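Local coordinates for protein galactonate dehydratase (PDB 5OLC) that belongs to the enolase superfamily of enzymes, joining a mandelate racemase/muconate lactonizing enzyme-type N-terminal domain to an enolase-like barrel domain in an assembly of eight chains, at residues 87-92 with 104-109; 234-239 with 262-267; 256-261 with 284-289; 346-351 with 379-384. All coordinates share one frame; numbering follows the deposited sequence.

Contact 1 of 4, residues 87-92 with 104-109; sequences QEMYRR and AAISAI
Met89 reaches across between two nearly antiparallel helices and lodges against Ile106 and Ile109, which lie one turn apart on the facing helix. The short axes run 169° apart and come within 10.6 Å of each other, with no hydrogen bond between the segments. Packing is close around the thioether. The Met89 chain bends at its last torsion (chi3 -83°), turning the methyl toward the branches of both isoleucines. CE of Met89 lies 3.8 Å from CG2 of Ile106, while SD of Met89 meets CD1 of Ile109 at 3.7 Å. Met89 and Ile106 run past each other in opposite directions, which brings CD1 of Ile106 back to the other helix, 3.8 Å from the backbone O of Met89. A flexible, unbranched methionine suits the space between two stiff, beta-branched neighbours. Away from this seam the helix turns polar and more open to solvent: Glu88 and Arg92, one turn apart, form a salt bridge in which NE and NH2 of Arg92 grip the single oxygen OE1 of Glu88 side-on, the NH2 bond being 2.8 Å long. Phe70 of helix 60-70 touches Met89 and Ile106, Leu74 in the following loop touches Met89 and Ile109, and Ile44 of strand 36-46 packs on Ile109, so helix 101-120 lies against the N-terminal sheet, with helix 60-70 and its following loop packed on both helices.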
# COMPACT_ATOMS: atom_id res chain seq x y z
N GLN A 87 -5.88 -32.19 13.62
CA GLN A 87 -4.95 -32.13 12.51
C GLN A 87 -5.11 -33.29 11.50
O GLN A 87 -4.85 -33.10 10.31
CB GLN A 87 -3.50 -32.02 13.01
CG GLN A 87 -3.10 -30.58 13.35
CD GLN A 87 -3.11 -29.67 12.14
OE1 GLN A 87 -2.31 -29.83 11.20
NE2 GLN A 87 -4.03 -28.72 12.12
N GLU A 88 -5.55 -34.47 11.97
CA GLU A 88 -5.79 -35.61 11.07
C GLU A 88 -7.00 -35.27 10.19
O GLU A 88 -6.90 -35.34 8.97
CB GLU A 88 -6.00 -36.92 11.86
CG GLU A 88 -6.40 -38.12 11.01
CD GLU A 88 -5.38 -38.81 10.12
OE1 GLU A 88 -5.76 -39.83 9.49
OE2 GLU A 88 -4.21 -38.37 10.05
N MET A 89 -8.11 -34.83 10.82
CA MET A 89 -9.35 -34.41 10.17
C MET A 89 -9.08 -33.29 9.20
O MET A 89 -9.63 -33.30 8.11
CB MET A 89 -10.37 -33.95 11.22
CG MET A 89 -10.97 -35.08 12.03
SD MET A 89 -12.35 -34.46 12.99
CE MET A 89 -11.54 -33.79 14.38
N TYR A 90 -8.22 -32.32 9.58
CA TYR A 90 -7.83 -31.20 8.71
C TYR A 90 -7.07 -31.73 7.50
O TYR A 90 -7.53 -31.51 6.40
CB TYR A 90 -7.03 -30.13 9.46
CG TYR A 90 -6.72 -28.91 8.60
CD1 TYR A 90 -7.67 -27.92 8.41
CD2 TYR A 90 -5.48 -28.76 7.99
CE1 TYR A 90 -7.40 -26.80 7.62
CE2 TYR A 90 -5.21 -27.66 7.18
CZ TYR A 90 -6.16 -26.67 7.01
OH TYR A 90 -5.87 -25.58 6.23
N ARG A 91 -5.95 -32.47 7.70
CA ARG A 91 -5.17 -33.07 6.61
C ARG A 91 -6.07 -33.83 5.61
O ARG A 91 -5.86 -33.73 4.41
CB ARG A 91 -4.04 -33.98 7.13
CG ARG A 91 -2.77 -33.24 7.57
CD ARG A 91 -1.81 -32.91 6.42
NE ARG A 91 -0.92 -34.02 6.05
CZ ARG A 91 0.22 -33.89 5.37
NH1 ARG A 91 0.65 -32.69 5.00
NH2 ARG A 91 0.95 -34.96 5.08
N ARG A 92 -7.12 -34.51 6.12
CA ARG A 92 -8.07 -35.26 5.30
C ARG A 92 -9.05 -34.36 4.53
O ARG A 92 -9.31 -34.61 3.35
CB ARG A 92 -8.85 -36.30 6.15
CG ARG A 92 -8.02 -37.37 6.86
CD ARG A 92 -7.55 -38.54 5.99
NE ARG A 92 -6.64 -39.40 6.73
CZ ARG A 92 -6.28 -40.64 6.39
NH1 ARG A 92 -6.77 -41.19 5.29
NH2 ARG A 92 -5.45 -41.33 7.15
N ALA A 104 -18.07 -27.91 10.22
CA ALA A 104 -19.06 -28.18 11.26
C ALA A 104 -19.02 -29.67 11.71
O ALA A 104 -19.37 -29.96 12.86
CB ALA A 104 -20.45 -27.77 10.80
N ALA A 105 -18.54 -30.58 10.83
CA ALA A 105 -18.31 -32.00 11.16
C ALA A 105 -17.11 -32.06 12.11
O ALA A 105 -17.21 -32.69 13.17
CB ALA A 105 -18.03 -32.80 9.91
N ILE A 106 -15.98 -31.33 11.75
CA ILE A 106 -14.74 -31.22 12.57
C ILE A 106 -15.06 -30.54 13.90
O ILE A 106 -14.55 -31.00 14.93
CB ILE A 106 -13.53 -30.55 11.83
CG1 ILE A 106 -13.14 -31.31 10.55
CG2 ILE A 106 -12.33 -30.47 12.77
CD1 ILE A 106 -11.91 -30.81 9.78
N SER A 107 -15.91 -29.49 13.90
CA SER A 107 -16.35 -28.76 15.11
C SER A 107 -17.07 -29.69 16.08
O SER A 107 -16.73 -29.70 17.27
CB SER A 107 -17.28 -27.60 14.77
OG SER A 107 -16.70 -26.59 13.96
N ALA A 108 -18.09 -30.44 15.57
CA ALA A 108 -18.91 -31.38 16.32
C ALA A 108 -18.07 -32.41 17.06
O ALA A 108 -18.24 -32.54 18.27
CB ALA A 108 -19.89 -32.04 15.37
N ILE A 109 -17.11 -33.09 16.35
CA ILE A 109 -16.16 -34.04 16.95
C ILE A 109 -15.31 -33.34 18.02
O ILE A 109 -15.20 -33.85 19.12
CB ILE A 109 -15.29 -34.74 15.86
CG1 ILE A 109 -16.15 -35.68 14.97
CG2 ILE A 109 -14.10 -35.51 16.48
CD1 ILE A 109 -15.71 -35.79 13.55

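Contact 2 of 4, residues 234-239 with 262-267; sequences EDYDGY and FKRLFD
Tyr236 stretches from the first turn of helix 236-245 to Arg264 and Leu265 of helix 258-267, and makes every close approach of this contact. The interactions across it are apolar or van der Waals in kind. CD1 of Leu265 comes to the edge of the tyrosine ring, in its plane, and lies 3.9 Å from CE1 of Tyr236. The methylenes of Arg264 meet the phenol end, CD standing 3.4 Å from OH of Tyr236; the chain then bends at chi3 (74°), and the guanidinium plane stands 62° from the ring. The polar interactions close within each segment or lead outside the pair. Asp235 occupies the N-cap of helix 236-245, where its OD1 accepts a weak bond from N of Gly238. One turn apart, Lys263 and Asp267 form a salt bridge, NZ to the syn lone pair of OD2, at 2.7 Å. The hydroxyl of Tyr236 is hydrogen-bonded to Glu256 and to Arg98 of a neighbouring subunit, which also forms a salt bridge with Glu234. Tyrosine therefore suits this place twice over: its ring offers an apolar edge to leucine, while its hydroxyl joins a network of charged groups at a subunit interface.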
# COMPACT_ATOMS: atom_id res chain seq x y z
N GLU A 234 -19.07 -11.80 2.34
CA GLU A 234 -18.18 -11.68 1.20
C GLU A 234 -17.82 -10.22 0.89
O GLU A 234 -16.78 -9.97 0.27
CB GLU A 234 -18.87 -12.31 0.01
CG GLU A 234 -17.99 -13.32 -0.68
CD GLU A 234 -17.72 -14.68 -0.07
OE1 GLU A 234 -18.64 -15.54 -0.08
OE2 GLU A 234 -16.54 -14.93 0.24
N ASP A 235 -18.67 -9.26 1.34
CA ASP A 235 -18.53 -7.82 1.17
C ASP A 235 -17.65 -7.20 2.27
O ASP A 235 -18.13 -6.41 3.10
CB ASP A 235 -19.93 -7.15 1.13
CG ASP A 235 -20.02 -5.68 0.70
OD1 ASP A 235 -19.02 -5.15 0.15
OD2 ASP A 235 -21.09 -5.07 0.88
N TYR A 236 -16.34 -7.54 2.27
CA TYR A 236 -15.39 -7.02 3.27
C TYR A 236 -15.24 -5.50 3.19
O TYR A 236 -15.25 -4.84 4.22
CB TYR A 236 -14.01 -7.69 3.13
CG TYR A 236 -13.99 -9.19 3.33
CD1 TYR A 236 -14.16 -9.75 4.60
CD2 TYR A 236 -13.69 -10.05 2.28
CE1 TYR A 236 -14.08 -11.13 4.80
CE2 TYR A 236 -13.60 -11.43 2.47
CZ TYR A 236 -13.79 -11.96 3.73
OH TYR A 236 -13.68 -13.33 3.91
N ASP A 237 -15.15 -4.96 1.95
CA ASP A 237 -15.05 -3.52 1.71
C ASP A 237 -16.31 -2.79 2.18
O ASP A 237 -16.22 -1.64 2.62
CB ASP A 237 -14.75 -3.22 0.23
CG ASP A 237 -13.36 -3.62 -0.27
OD1 ASP A 237 -12.51 -4.04 0.56
OD2 ASP A 237 -13.11 -3.50 -1.50
N GLY A 238 -17.44 -3.47 2.15
CA GLY A 238 -18.72 -2.94 2.61
C GLY A 238 -18.76 -2.78 4.11
O GLY A 238 -19.22 -1.75 4.60
N TYR A 239 -18.26 -3.79 4.84
CA TYR A 239 -18.15 -3.83 6.30
C TYR A 239 -17.29 -2.64 6.75
O TYR A 239 -17.77 -1.79 7.51
CB TYR A 239 -17.50 -5.16 6.75
CG TYR A 239 -18.47 -6.28 7.08
CD1 TYR A 239 -19.01 -6.41 8.36
CD2 TYR A 239 -18.78 -7.26 6.15
CE1 TYR A 239 -19.89 -7.44 8.68
CE2 TYR A 239 -19.67 -8.30 6.45
CZ TYR A 239 -20.22 -8.38 7.72
OH TYR A 239 -21.10 -9.40 8.03
N PHE A 262 -10.53 -15.98 9.77
CA PHE A 262 -10.57 -14.86 10.69
C PHE A 262 -9.38 -13.91 10.58
O PHE A 262 -9.56 -12.73 10.84
CB PHE A 262 -10.77 -15.33 12.12
CG PHE A 262 -12.24 -15.35 12.42
CD1 PHE A 262 -12.94 -14.16 12.68
CD2 PHE A 262 -12.96 -16.54 12.38
CE1 PHE A 262 -14.31 -14.18 12.93
CE2 PHE A 262 -14.33 -16.55 12.64
CZ PHE A 262 -14.99 -15.37 12.92
N LYS A 263 -8.21 -14.39 10.11
CA LYS A 263 -7.04 -13.54 9.86
C LYS A 263 -7.37 -12.58 8.72
O LYS A 263 -7.13 -11.38 8.84
CB LYS A 263 -5.80 -14.42 9.57
CG LYS A 263 -4.79 -13.96 8.52
CD LYS A 263 -3.81 -12.92 9.01
CE LYS A 263 -2.50 -12.94 8.24
NZ LYS A 263 -2.60 -12.54 6.80
N ARG A 264 -8.00 -13.10 7.63
CA ARG A 264 -8.40 -12.33 6.46
C ARG A 264 -9.49 -11.31 6.82
O ARG A 264 -9.43 -10.19 6.33
CB ARG A 264 -8.75 -13.23 5.25
CG ARG A 264 -10.23 -13.43 4.86
CD ARG A 264 -10.39 -14.19 3.54
NE ARG A 264 -10.10 -15.64 3.63
CZ ARG A 264 -8.93 -16.23 3.33
NH1 ARG A 264 -8.79 -17.55 3.44
NH2 ARG A 264 -7.88 -15.50 2.93
N LEU A 265 -10.42 -11.66 7.74
CA LEU A 265 -11.45 -10.72 8.18
C LEU A 265 -10.82 -9.55 8.96
O LEU A 265 -11.15 -8.39 8.71
CB LEU A 265 -12.51 -11.44 9.03
CG LEU A 265 -13.67 -10.57 9.59
CD1 LEU A 265 -14.73 -10.35 8.57
CD2 LEU A 265 -14.26 -11.19 10.81
N PHE A 266 -9.89 -9.87 9.87
CA PHE A 266 -9.21 -8.89 10.70
C PHE A 266 -8.22 -8.01 9.92
O PHE A 266 -8.03 -6.85 10.30
CB PHE A 266 -8.49 -9.57 11.89
CG PHE A 266 -9.34 -10.36 12.87
CD1 PHE A 266 -10.57 -9.87 13.32
CD2 PHE A 266 -8.87 -11.55 13.41
CE1 PHE A 266 -11.33 -10.60 14.24
CE2 PHE A 266 -9.63 -12.26 14.34
CZ PHE A 266 -10.85 -11.78 14.75
N ASP A 267 -7.59 -8.56 8.85
CA ASP A 267 -6.62 -7.85 8.03
C ASP A 267 -7.26 -6.70 7.30
O ASP A 267 -6.57 -5.75 6.93
CB ASP A 267 -5.96 -8.79 7.01
CG ASP A 267 -4.73 -9.53 7.49
OD1 ASP A 267 -4.25 -9.24 8.60
OD2 ASP A 267 -4.23 -10.37 6.74

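Contact 3 of 4, residues 256-261 with 284-289; sequences EYLKYG and LTEVKK
Lys259 and Glu286 join the first turn of helix 258-267 to helix 283-296 by a salt bridge. Its hydrogen bond is weak, with NZ of Lys259 3.2 Å from OE2 of Glu286. The lysine chain starts with CG between the backbone N and the carbonyl carbon (chi1 56°) and folds at chi3 and chi4, wrapping its methylenes round the carboxylate oxygen; CG of Lys259 lies 3.4 Å from OE2 of Glu286. The two side chains cross at about a right angle. The remaining contacts are van der Waals. CD2 of Leu258 approaches the same OE2 of Glu286 at 3.9 Å. Lys259 and Lys289 lie side by side and point the same way, CE of Lys259 touching CD of Lys289 at 3.8 Å. Their ammonium groups stay 6.3 Å apart (NZ to NZ); the carboxylate of Glu286 probably eases their repulsion, and NZ of Lys289 also has a long, weak ion pair with Glu83. Long aliphatic stems with charged ends suit a largely buried seam that also borders another subunit. Helices 258-267 and 283-296 follow the adjacent parallel strands 250-252 and 273-274, an arrangement typical of successive beta-alpha units in the TIM-type barrel of enolase-like domains.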
# COMPACT_ATOMS: atom_id res chain seq x y z
N GLU A 256 -17.73 -17.04 8.99
CA GLU A 256 -16.27 -17.15 8.88
C GLU A 256 -15.77 -18.42 9.55
O GLU A 256 -16.22 -18.77 10.64
CB GLU A 256 -15.56 -15.90 9.40
CG GLU A 256 -15.49 -14.76 8.39
CD GLU A 256 -14.62 -14.97 7.17
OE1 GLU A 256 -13.71 -15.83 7.21
OE2 GLU A 256 -14.83 -14.26 6.16
N TYR A 257 -14.89 -19.15 8.85
CA TYR A 257 -14.37 -20.44 9.28
C TYR A 257 -12.84 -20.47 9.32
O TYR A 257 -12.18 -19.95 8.42
CB TYR A 257 -14.88 -21.55 8.32
CG TYR A 257 -16.39 -21.70 8.28
CD1 TYR A 257 -17.17 -20.88 7.47
CD2 TYR A 257 -17.03 -22.70 9.00
CE1 TYR A 257 -18.56 -21.00 7.44
CE2 TYR A 257 -18.42 -22.84 8.97
CZ TYR A 257 -19.18 -21.99 8.19
OH TYR A 257 -20.55 -22.14 8.14
N LEU A 258 -12.30 -21.09 10.37
CA LEU A 258 -10.87 -21.29 10.66
C LEU A 258 -10.10 -20.01 11.02
O LEU A 258 -10.61 -18.89 10.88
CB LEU A 258 -10.12 -22.05 9.53
CG LEU A 258 -10.68 -23.41 9.10
CD1 LEU A 258 -9.81 -24.03 8.02
CD2 LEU A 258 -10.80 -24.38 10.28
N LYS A 259 -8.87 -20.21 11.53
CA LYS A 259 -7.93 -19.15 11.91
C LYS A 259 -7.60 -18.31 10.66
O LYS A 259 -7.50 -17.08 10.75
CB LYS A 259 -6.66 -19.75 12.55
CG LYS A 259 -5.88 -20.79 11.71
CD LYS A 259 -4.57 -21.25 12.34
CE LYS A 259 -4.66 -22.58 13.03
NZ LYS A 259 -4.80 -23.70 12.05
N TYR A 260 -7.49 -18.98 9.49
CA TYR A 260 -7.15 -18.36 8.21
C TYR A 260 -8.23 -17.42 7.73
O TYR A 260 -7.93 -16.36 7.19
CB TYR A 260 -6.82 -19.41 7.17
CG TYR A 260 -5.82 -20.43 7.64
CD1 TYR A 260 -4.45 -20.18 7.57
CD2 TYR A 260 -6.22 -21.68 8.10
CE1 TYR A 260 -3.51 -21.13 7.96
CE2 TYR A 260 -5.30 -22.64 8.50
CZ TYR A 260 -3.94 -22.36 8.44
OH TYR A 260 -3.01 -23.28 8.84
N GLY A 261 -9.48 -17.83 7.95
CA GLY A 261 -10.65 -17.05 7.60
C GLY A 261 -10.75 -15.81 8.46
O GLY A 261 -10.98 -14.71 7.94
N LEU A 284 -13.90 -25.98 19.72
CA LEU A 284 -13.29 -25.22 20.81
C LEU A 284 -11.82 -24.96 20.56
O LEU A 284 -11.34 -23.87 20.88
CB LEU A 284 -13.50 -25.90 22.17
CG LEU A 284 -14.87 -25.64 22.80
CD1 LEU A 284 -15.19 -26.71 23.80
CD2 LEU A 284 -14.96 -24.23 23.41
N THR A 285 -11.11 -25.95 19.94
CA THR A 285 -9.71 -25.86 19.56
C THR A 285 -9.50 -24.70 18.65
O THR A 285 -8.63 -23.90 18.93
CB THR A 285 -9.23 -27.16 18.91
OG1 THR A 285 -9.47 -28.25 19.80
CG2 THR A 285 -7.76 -27.11 18.45
N GLU A 286 -10.29 -24.57 17.56
CA GLU A 286 -10.08 -23.46 16.63
C GLU A 286 -10.61 -22.15 17.13
O GLU A 286 -9.87 -21.19 16.99
CB GLU A 286 -10.55 -23.72 15.21
CG GLU A 286 -9.70 -23.00 14.17
CD GLU A 286 -8.38 -23.66 13.79
OE1 GLU A 286 -7.85 -24.46 14.60
OE2 GLU A 286 -7.88 -23.38 12.68
N VAL A 287 -11.82 -22.09 17.75
CA VAL A 287 -12.30 -20.80 18.29
C VAL A 287 -11.31 -20.25 19.32
O VAL A 287 -11.14 -19.03 19.38
CB VAL A 287 -13.75 -20.81 18.79
CG1 VAL A 287 -14.12 -19.47 19.42
CG2 VAL A 287 -14.69 -21.12 17.64
N LYS A 288 -10.58 -21.13 20.04
CA LYS A 288 -9.52 -20.67 20.96
C LYS A 288 -8.36 -20.05 20.15
O LYS A 288 -7.82 -19.03 20.56
CB LYS A 288 -8.97 -21.81 21.84
CG LYS A 288 -8.95 -21.50 23.35
CD LYS A 288 -8.04 -20.32 23.76
CE LYS A 288 -7.42 -20.53 25.12
NZ LYS A 288 -6.81 -19.28 25.63
N LYS A 289 -8.00 -20.67 19.01
CA LYS A 289 -6.93 -20.15 18.16
C LYS A 289 -7.34 -18.81 17.53
O LYS A 289 -6.56 -17.85 17.52
CB LYS A 289 -6.45 -21.19 17.14
CG LYS A 289 -5.78 -22.40 17.81
CD LYS A 289 -5.10 -23.25 16.73
CE LYS A 289 -3.91 -24.06 17.17
NZ LYS A 289 -4.30 -25.09 18.14

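Contact 4 of 4, residues 346-351 with 379-384; sequences RDEVTL and EHYLDK
Val349 and Tyr381 mark the nearest approach of the two backbones, with CA atoms 7.9 Å apart, at a place where both chains are giving up helical form. In 346-351 the helix widens into a pi-type turn and passes straight into strand 350-357. OG1 of Thr350 donates back to the carbonyl O of Arg346 across this change, at 2.7 Å. On the partner segment, Leu382 is the first residue to leave helical geometry after Tyr381. The contact rests on the side chain of Tyr381, which is long enough to bridge the gap. Its hydroxyl OH donates a hydrogen bond of 2.7 Å to OE1 of Glu348. That oxygen lies at the ring edge, in the plane of the ring, yet the hydroxyl meets it from 53° out of the carboxylate plane, and the two flat groups are turned 69° against each other. Glu348 can extend this far because its chain runs straight on beyond CG (chi2 173°). Nearer the root of the tyrosine, CG2 of Val349 touches CD2 of Tyr381 at 3.7 Å, a short branched residue that reaches the ring obliquely. ND1 of the preceding His380 stands over one face of the tyrosine, 3.6 Å above the ring plane and toward its rim. Val349 also packs on Val373 of strand 371-373 and shares a backbone hydrogen bond with Asp374, while Tyr381 is backbone-bonded to Ser20 and touches His21, which sets the end of helix 375-381 against strand 11-22 of the N-terminal sheet.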
# COMPACT_ATOMS: atom_id res chain seq x y z
N ARG A 346 -33.44 -28.26 22.00
CA ARG A 346 -32.52 -27.62 22.93
C ARG A 346 -32.97 -27.87 24.38
O ARG A 346 -32.15 -28.27 25.20
CB ARG A 346 -32.42 -26.12 22.62
CG ARG A 346 -31.73 -25.25 23.66
CD ARG A 346 -32.70 -24.25 24.27
NE ARG A 346 -33.09 -23.24 23.30
CZ ARG A 346 -34.03 -22.32 23.50
NH1 ARG A 346 -34.67 -22.26 24.66
NH2 ARG A 346 -34.31 -21.44 22.56
N ASP A 347 -34.27 -27.67 24.68
CA ASP A 347 -34.77 -27.80 26.04
C ASP A 347 -35.16 -29.23 26.48
O ASP A 347 -35.14 -29.51 27.68
CB ASP A 347 -35.91 -26.81 26.28
CG ASP A 347 -35.41 -25.37 26.33
OD1 ASP A 347 -34.42 -25.10 27.05
OD2 ASP A 347 -36.01 -24.52 25.64
N GLU A 348 -35.44 -30.15 25.54
CA GLU A 348 -35.82 -31.52 25.89
C GLU A 348 -34.71 -32.55 25.65
O GLU A 348 -34.45 -33.36 26.54
CB GLU A 348 -37.11 -31.96 25.18
CG GLU A 348 -38.36 -31.17 25.57
CD GLU A 348 -39.62 -31.47 24.78
OE1 GLU A 348 -39.83 -32.66 24.43
OE2 GLU A 348 -40.41 -30.53 24.55
N VAL A 349 -34.09 -32.56 24.46
CA VAL A 349 -33.06 -33.55 24.14
C VAL A 349 -31.78 -33.34 24.96
O VAL A 349 -31.17 -34.33 25.38
CB VAL A 349 -32.77 -33.66 22.62
CG1 VAL A 349 -31.84 -34.83 22.31
CG2 VAL A 349 -34.06 -33.81 21.82
N THR A 350 -31.41 -32.06 25.23
CA THR A 350 -30.20 -31.77 26.01
C THR A 350 -30.48 -31.25 27.41
O THR A 350 -31.31 -30.36 27.63
CB THR A 350 -29.22 -30.85 25.27
OG1 THR A 350 -29.91 -29.70 24.80
CG2 THR A 350 -28.51 -31.57 24.14
N LEU A 351 -29.72 -31.82 28.35
CA LEU A 351 -29.76 -31.57 29.77
C LEU A 351 -28.52 -30.78 30.22
O LEU A 351 -27.39 -31.25 30.10
CB LEU A 351 -29.80 -32.92 30.52
CG LEU A 351 -30.87 -33.91 30.09
CD1 LEU A 351 -30.36 -35.32 30.18
CD2 LEU A 351 -32.16 -33.71 30.88
N GLU A 379 -34.29 -40.60 21.06
CA GLU A 379 -34.97 -41.62 20.23
C GLU A 379 -36.29 -41.11 19.66
O GLU A 379 -36.63 -41.45 18.52
CB GLU A 379 -35.21 -42.93 20.99
CG GLU A 379 -33.98 -43.84 21.06
CD GLU A 379 -33.53 -44.50 19.77
OE1 GLU A 379 -32.30 -44.58 19.55
OE2 GLU A 379 -34.41 -44.95 19.00
N HIS A 380 -37.00 -40.27 20.43
CA HIS A 380 -38.27 -39.69 20.02
C HIS A 380 -38.14 -38.68 18.91
O HIS A 380 -38.91 -38.74 17.95
CB HIS A 380 -39.04 -39.08 21.21
CG HIS A 380 -40.33 -38.44 20.79
ND1 HIS A 380 -40.49 -37.06 20.82
CD2 HIS A 380 -41.44 -39.00 20.26
CE1 HIS A 380 -41.71 -36.84 20.36
NE2 HIS A 380 -42.31 -37.97 19.99
N TYR A 381 -37.19 -37.73 19.03
CA TYR A 381 -37.01 -36.65 18.07
C TYR A 381 -36.14 -36.98 16.84
O TYR A 381 -36.10 -36.16 15.93
CB TYR A 381 -36.46 -35.43 18.78
CG TYR A 381 -37.49 -34.68 19.59
CD1 TYR A 381 -38.33 -33.76 18.98
CD2 TYR A 381 -37.55 -34.80 20.97
CE1 TYR A 381 -39.24 -33.01 19.72
CE2 TYR A 381 -38.47 -34.07 21.72
CZ TYR A 381 -39.31 -33.17 21.09
OH TYR A 381 -40.24 -32.45 21.80
N LEU A 382 -35.49 -38.16 16.81
CA LEU A 382 -34.65 -38.64 15.69
C LEU A 382 -35.34 -38.55 14.29
O LEU A 382 -36.57 -38.51 14.19
CB LEU A 382 -34.18 -40.08 15.98
CG LEU A 382 -32.66 -40.40 15.97
CD1 LEU A 382 -32.08 -40.58 14.54
CD2 LEU A 382 -31.87 -39.41 16.81
N ASP A 383 -34.53 -38.53 13.22
CA ASP A 383 -34.99 -38.42 11.83
C ASP A 383 -34.73 -39.73 11.05
O ASP A 383 -33.79 -40.48 11.37
CB ASP A 383 -34.31 -37.20 11.17
CG ASP A 383 -34.76 -36.82 9.77
OD1 ASP A 383 -34.25 -37.44 8.80
OD2 ASP A 383 -35.52 -35.84 9.64
N LYS A 384 -35.59 -39.99 10.02
CA LYS A 384 -35.53 -41.16 9.15
C LYS A 384 -34.55 -41.00 7.97
O LYS A 384 -34.64 -40.06 7.18
CB LYS A 384 -36.93 -41.54 8.66

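In the fold
Contacts 1 and 3 are buried, with centres 12 Å apart, and they touch across the two domains where Tyr90 packs on Leu258 and Tyr260. Their chemistry differs: contact 1 is an apolar seam inside the N-terminal domain, whereas contact 3 buries a salt bridge between barrel helices. Contacts 2 and 3 share helix 258-267, interleave along the chain and meet through Tyr236 and Glu256; both also reach a neighbouring subunit. Contacts 2 and 4 are only partly buried and lie on opposite sides of the chain's centre, each relying on one tyrosine. In contact 4 the hydroxyl bonds across the pair and no other subunit touches it, while in contact 2 it bonds outside.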